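Local coordinates for protein MxaA (Stigmatella aurantiaca, PDB 4W4T) that carries, in this terminal reductase domain of a PKS-NRPS assembly line, an NADPH-binding Rossmann fold that serves reductive release of the myxalamid chain, at residues A[74-79]-A[111-116]. Residues are numbered along the deposited sequence; the frame is centred on the assembly and turned at random.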
ATOM      1  N   GLU A  74      -5.830 -21.963  25.334  1.00 23.99           N
ATOM      2  CA  GLU A  74      -4.898 -22.409  26.356  1.00 24.71           C
ATOM      3  C   GLU A  74      -5.308 -21.973  27.769  1.00 23.91           C
ATOM      4  O   GLU A  74      -5.147 -22.728  28.729  1.00 24.22           O
ATOM      5  CB  GLU A  74      -3.491 -21.905  26.037  1.00 23.81           C
ATOM      6  CG  GLU A  74      -2.415 -22.451  26.960  1.00 26.86           C
ATOM      7  CD  GLU A  74      -1.407 -23.314  26.226  1.00 29.77           C
ATOM      8  OE1 GLU A  74      -1.253 -23.134  24.993  1.00 31.24           O
ATOM      9  OE2 GLU A  74      -0.762 -24.152  26.885  1.00 29.85           O
ATOM     10  N   LEU A  75      -5.835 -20.760  27.912  1.00 21.17           N
ATOM     11  CA  LEU A  75      -6.271 -20.285  29.225  1.00 22.95           C
ATOM     12  C   LEU A  75      -7.454 -21.096  29.768  1.00 24.79           C
ATOM     13  O   LEU A  75      -7.547 -21.339  30.972  1.00 26.94           O
ATOM     14  CB  LEU A  75      -6.647 -18.791  29.158  1.00 19.51           C
ATOM     15  CG  LEU A  75      -5.464 -17.812  29.122  1.00 17.75           C
ATOM     16  CD1 LEU A  75      -5.964 -16.402  28.834  1.00 19.05           C
ATOM     17  CD2 LEU A  75      -4.663 -17.832  30.409  1.00 18.50           C
ATOM     18  N   CYS A  76      -8.359 -21.504  28.886  1.00 23.33           N
ATOM     19  CA  CYS A  76      -9.468 -22.359  29.309  1.00 26.09           C
ATOM     20  C   CYS A  76      -8.964 -23.718  29.819  1.00 29.59           C
ATOM     21  O   CYS A  76      -9.490 -24.255  30.798  1.00 29.00           O
ATOM     22  CB  CYS A  76     -10.460 -22.549  28.167  1.00 27.02           C
ATOM     23  SG  CYS A  76     -11.353 -21.035  27.734  1.00 29.86           S
ATOM     24  N   ARG A  77      -7.920 -24.251  29.185  1.00 28.41           N
ATOM     25  CA  ARG A  77      -7.410 -25.562  29.574  1.00 31.20           C
ATOM     26  C   ARG A  77      -6.620 -25.527  30.880  1.00 30.77           C
ATOM     27  O   ARG A  77      -6.682 -26.465  31.672  1.00 31.34           O
ATOM     28  CB  ARG A  77      -6.541 -26.149  28.456  1.00 32.22           C
ATOM     29  CG  ARG A  77      -7.353 -26.727  27.303  1.00 35.22           C
ATOM     30  CD  ARG A  77      -6.507 -27.569  26.360  1.00 36.39           C
ATOM     31  NE  ARG A  77      -5.695 -26.740  25.474  1.00 38.23           N
ATOM     32  CZ  ARG A  77      -4.403 -26.494  25.665  1.00 33.89           C
ATOM     33  NH1 ARG A  77      -3.775 -27.016  26.713  1.00 35.18           N
ATOM     34  NH2 ARG A  77      -3.747 -25.719  24.813  1.00 32.00           N
ATOM     35  N   ARG A  78      -5.874 -24.455  31.114  1.00 28.56           N
ATOM     36  CA  ARG A  78      -4.958 -24.360  32.232  1.00 29.35           C
ATOM     37  C   ARG A  78      -5.411 -23.620  33.447  1.00 32.53           C
ATOM     38  O   ARG A  78      -4.733 -23.555  34.446  1.00 37.24           O
ATOM     39  CB  ARG A  78      -3.672 -23.752  31.770  1.00 34.84           C
ATOM     40  CG  ARG A  78      -3.233 -24.305  30.452  1.00 32.92           C
ATOM     41  CD  ARG A  78      -2.203 -25.342  30.644  1.00 39.03           C
ATOM     42  NE  ARG A  78      -1.172 -24.866  31.520  1.00 41.87           N
ATOM     43  CZ  ARG A  78      -0.090 -24.191  31.165  1.00 39.95           C
ATOM     44  NH1 ARG A  78       0.189 -23.866  29.891  1.00 36.40           N
ATOM     45  NH2 ARG A  78       0.716 -23.837  32.112  1.00 38.17           N
ATOM     46  N   THR A  79      -6.558 -23.015  33.339  1.00 32.55           N
ATOM     47  CA  THR A  79      -7.155 -22.331  34.475  1.00 33.21           C
ATOM     48  C   THR A  79      -8.608 -22.755  34.595  1.00 29.81           C
ATOM     49  O   THR A  79      -9.177 -23.283  33.647  1.00 28.75           O
ATOM     50  CB  THR A  79      -7.116 -20.800  34.325  1.00 32.06           C
ATOM     51  OG1 THR A  79      -8.187 -20.394  33.467  1.00 27.75           O
ATOM     52  CG2 THR A  79      -5.788 -20.328  33.738  1.00 34.13           C
ATOM     53  N   GLU A 111     -17.402 -26.930  22.108  1.00 40.82           N
ATOM     54  CA  GLU A 111     -18.506 -26.228  22.765  1.00 39.32           C
ATOM     55  C   GLU A 111     -18.388 -26.183  24.289  1.00 37.64           C
ATOM     56  O   GLU A 111     -19.062 -25.380  24.937  1.00 37.81           O
ATOM     57  CB  GLU A 111     -19.843 -26.841  22.349  1.00 41.65           C
ATOM     58  CG  GLU A 111     -20.448 -26.152  21.137  1.00 43.20           C
ATOM     59  CD  GLU A 111     -20.912 -24.730  21.437  1.00 46.44           C
ATOM     60  OE1 GLU A 111     -21.281 -24.450  22.599  1.00 49.14           O
ATOM     61  OE2 GLU A 111     -20.892 -23.881  20.513  1.00 50.20           O
ATOM     62  N   ALA A 112     -17.510 -27.001  24.866  1.00 36.36           N
ATOM     63  CA  ALA A 112     -17.264 -26.916  26.301  1.00 37.08           C
ATOM     64  C   ALA A 112     -16.513 -25.633  26.683  1.00 36.92           C
ATOM     65  O   ALA A 112     -16.343 -25.336  27.871  1.00 34.83           O
ATOM     66  CB  ALA A 112     -16.501 -28.139  26.784  1.00 37.62           C
ATOM     67  N   LEU A 113     -16.056 -24.886  25.679  1.00 34.81           N
ATOM     68  CA  LEU A 113     -15.385 -23.607  25.915  1.00 33.55           C
ATOM     69  C   LEU A 113     -16.377 -22.495  26.245  1.00 34.93           C
ATOM     70  O   LEU A 113     -16.047 -21.548  26.966  1.00 32.32           O
ATOM     71  CB  LEU A 113     -14.570 -23.186  24.694  1.00 34.42           C
ATOM     72  CG  LEU A 113     -13.374 -24.040  24.273  1.00 33.43           C
ATOM     73  CD1 LEU A 113     -12.793 -23.482  22.983  1.00 31.92           C
ATOM     74  CD2 LEU A 113     -12.328 -24.096  25.374  1.00 33.03           C
ATOM     75  N   ALA A 114     -17.578 -22.611  25.681  1.00 34.39           N
ATOM     76  CA  ALA A 114     -18.577 -21.546  25.725  1.00 35.38           C
ATOM     77  C   ALA A 114     -18.910 -21.027  27.128  1.00 32.83           C
ATOM     78  O   ALA A 114     -18.962 -19.819  27.322  1.00 33.82           O
ATOM     79  CB  ALA A 114     -19.856 -22.000  25.020  1.00 38.04           C
ATOM     80  N   PRO A 115     -19.127 -21.921  28.111  1.00 32.17           N
ATOM     81  CA  PRO A 115     -19.443 -21.366  29.433  1.00 31.09           C
ATOM     82  C   PRO A 115     -18.320 -20.507  30.015  1.00 32.41           C
ATOM     83  O   PRO A 115     -18.585 -19.634  30.833  1.00 33.98           O
ATOM     84  CB  PRO A 115     -19.647 -22.615  30.299  1.00 34.46           C
ATOM     85  CG  PRO A 115     -19.941 -23.709  29.338  1.00 35.80           C
ATOM     86  CD  PRO A 115     -19.177 -23.394  28.109  1.00 32.36           C
ATOM     87  N   ARG A 116     -17.085 -20.750  29.580  1.00 29.69           N
ATOM     88  CA  ARG A 116     -15.914 -20.113  30.179  1.00 28.91           C
ATOM     89  C   ARG A 116     -15.659 -18.687  29.660  1.00 27.08           C
ATOM     90  O   ARG A 116     -14.969 -17.903  30.314  1.00 27.60           O
ATOM     91  CB  ARG A 116     -14.664 -20.973  29.927  1.00 29.37           C
ATOM     92  CG  ARG A 116     -14.726 -22.397  30.488  1.00 27.41           C
ATOM     93  CD  ARG A 116     -14.506 -22.436  31.983  1.00 27.76           C
ATOM     94  NE  ARG A 116     -13.258 -21.783  32.370  1.00 30.35           N
ATOM     95  CZ  ARG A 116     -12.052 -22.341  32.279  1.00 31.36           C
ATOM     96  NH1 ARG A 116     -11.916 -23.580  31.820  1.00 28.82           N
ATOM     97  NH2 ARG A 116     -10.977 -21.657  32.648  1.00 29.91           N
TER
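Arg116 covers the C-terminal end of helix 66-78, the first helix of the Rossmann fold, and donates to backbone carbonyls there. Its own segment, 111-116, is the end of the loop between helix 92-105 and strand 117-121. NH1 of Arg116 donates to Cys76 O at 2.7 Å, in the carbonyl plane and on a lone pair. NH2 of Arg116 reaches Thr79 O at 2.6 Å. That bond is more bent, 132° at the hydrogen, and the donor stands above the carbonyl plane. The arginine chain bends at chi2 (-77°) and chi3 (-55°), which folds the guanidinium back onto the helix end.

Cys76 CB lies over one face of the guanidinium. Nearer the arginine's backbone, Cys76 SG is 4.0 Å from Arg116 CB, and Leu113 CD2 packs on Cys76 CB at 3.7 Å. Thr79 OG1 sits at the guanidinium edge, 3.2 Å from Arg116 NH2. Thr79 OG1 donates to Leu75 O at 2.7 Å, which ties Thr79 back to the last turn. Ala81 O also accepts from Arg116 NH2, just ahead of strand 82-87.

With an alanine at this position, Cys76 O, Thr79 O and Ala81 O would probably lose their arginine donor, and a gap would be likely to open beside Cys76. The positive charge gathers carbonyls from the end of helix 66-78, a placement the helix dipole would probably favour, while Cys76 and Leu113 pack beside it.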